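Local atomic coordinates of (2Z,6E)-hedycaryol synthase (Kitasatospora setae, PDB entry 4MC3), a protein that converts farnesyl diphosphate and water into the sesquiterpene alcohol (2Z,6E)-hedycaryol and diphosphate by a magnesium-dependent 1,11-cyclization. Residues A52-S55 against G56-W60. Sequence-based numbering, arbitrary orientation.
Sequences ADLS and GAYVW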
# COMPACT_ATOMS: atom_id res chain seq x y z
N ALA A 52 -7.82 1.10 -11.16
CA ALA A 52 -7.28 0.01 -10.33
C ALA A 52 -6.25 -0.84 -11.07
O ALA A 52 -5.29 -1.35 -10.48
CB ALA A 52 -8.41 -0.88 -9.81
N ASP A 53 -6.51 -1.04 -12.35
CA ASP A 53 -5.68 -1.88 -13.15
C ASP A 53 -4.34 -1.16 -13.35
O ASP A 53 -3.29 -1.75 -13.16
CB ASP A 53 -6.36 -2.28 -14.46
CG ASP A 53 -7.14 -1.15 -15.12
OD1 ASP A 53 -7.08 0.02 -14.70
OD2 ASP A 53 -7.84 -1.47 -16.10
N LEU A 54 -4.37 0.12 -13.74
CA LEU A 54 -3.15 0.87 -13.96
C LEU A 54 -2.35 0.98 -12.67
O LEU A 54 -1.12 0.85 -12.67
CB LEU A 54 -3.47 2.27 -14.56
CG LEU A 54 -2.26 3.13 -14.93
CD1 LEU A 54 -1.46 2.44 -16.02
CD2 LEU A 54 -2.73 4.51 -15.40
N SER A 55 -3.07 1.19 -11.56
CA SER A 55 -2.43 1.27 -10.28
C SER A 55 -1.61 0.01 -10.00
O SER A 55 -0.41 0.11 -9.63
CB SER A 55 -3.50 1.42 -9.19
OG SER A 55 -2.93 1.24 -7.93
N GLY A 56 -2.20 -1.15 -10.22
CA GLY A 56 -1.50 -2.42 -10.02
C GLY A 56 -0.31 -2.60 -10.92
O GLY A 56 0.71 -3.20 -10.53
N ALA A 57 -0.45 -2.12 -12.17
CA ALA A 57 0.64 -2.27 -13.13
C ALA A 57 1.86 -1.46 -12.67
O ALA A 57 3.00 -1.83 -12.96
CB ALA A 57 0.22 -1.84 -14.52
N TYR A 58 1.62 -0.41 -11.90
CA TYR A 58 2.72 0.37 -11.30
C TYR A 58 3.21 -0.18 -9.94
O TYR A 58 4.36 0.01 -9.53
CB TYR A 58 2.36 1.83 -11.09
CG TYR A 58 2.36 2.68 -12.35
CD1 TYR A 58 1.23 3.30 -12.80
CD2 TYR A 58 3.53 2.81 -13.11
CE1 TYR A 58 1.27 4.12 -13.96
CE2 TYR A 58 3.57 3.57 -14.27
CZ TYR A 58 2.44 4.23 -14.68
OH TYR A 58 2.49 4.99 -15.83
N VAL A 59 2.32 -0.87 -9.23
CA VAL A 59 2.73 -1.51 -7.98
C VAL A 59 3.63 -2.73 -8.18
O VAL A 59 4.60 -2.94 -7.45
CB VAL A 59 1.49 -1.91 -7.10
CG1 VAL A 59 1.98 -2.65 -5.86
CG2 VAL A 59 0.67 -0.69 -6.73
N TRP A 60 3.26 -3.56 -9.17
CA TRP A 60 3.92 -4.81 -9.47
C TRP A 60 4.42 -4.84 -10.89
O TRP A 60 4.05 -5.73 -11.66
CB TRP A 60 3.00 -6.03 -9.21
CG TRP A 60 2.44 -6.08 -7.83
CD1 TRP A 60 3.09 -6.41 -6.67
CD2 TRP A 60 1.09 -5.82 -7.46
NE1 TRP A 60 2.23 -6.33 -5.60
CE2 TRP A 60 0.99 -5.96 -6.06
CE3 TRP A 60 -0.06 -5.45 -8.18
CZ2 TRP A 60 -0.21 -5.80 -5.40
CZ3 TRP A 60 -1.24 -5.25 -7.52
CH2 TRP A 60 -1.30 -5.41 -6.12
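Gly56 N donates to Ala52 O at 3.1 Å and begins the run of i to i+4 bonds in the short helix 52-59. Trp60 folds its ring back, and its CZ3 comes to 3.8 Å from Gly56 CA. Ala57 N bonds Asp53 O, and Ala57 CB rests 3.5 Å from Leu54 O. Asp53 turns its carboxylate back to the helix, where OD1 accepts from Leu54 N; OD2 is bonded to Ser25 OG of helix 21-35. Tyr58 N donates to Leu54 O and, weakly, to Ser55 O. The side chains of Leu54 and Tyr58 lie alongside each other and point the same way. Leu54 CG sits anti to its own N (chi1 -176°), beside the ring, and chi2 of 63° brings CD1 there too; CG and CD1 are each 3.8 Å from Tyr58 CE1. Tyr58 CD1 also lies 3.4 Å from Leu54 O, so the ring packs on backbone as well as on leucine. With an alanine in place of Tyr58, Leu54 would probably lose its aromatic neighbour and a gap open beside Gln306 and Leu15. Val59 N donates to Ser55 O at 2.9 Å. Its CG2 is anti to the carbonyl carbon and close against the same oxygen, 3.2 Å from Ser55 O. Trp60 N still bonds Gly56 O, but Trp60 is the first residue to leave helical angles. Val59 CG1 lies over the centre of one face of the Trp60 indole, and Trp60 NE1 bonds Leu184 O. Ser55 belongs to the pocket that holds nerolidol. Its carbonyl is gripped by the turn that follows, while its side chain touches the ligand. Backbone bonds and the Leu54-Tyr58 packing thus hold the helix in shape, with Ser55 its one residue in the pocket of this class I terpene cyclase.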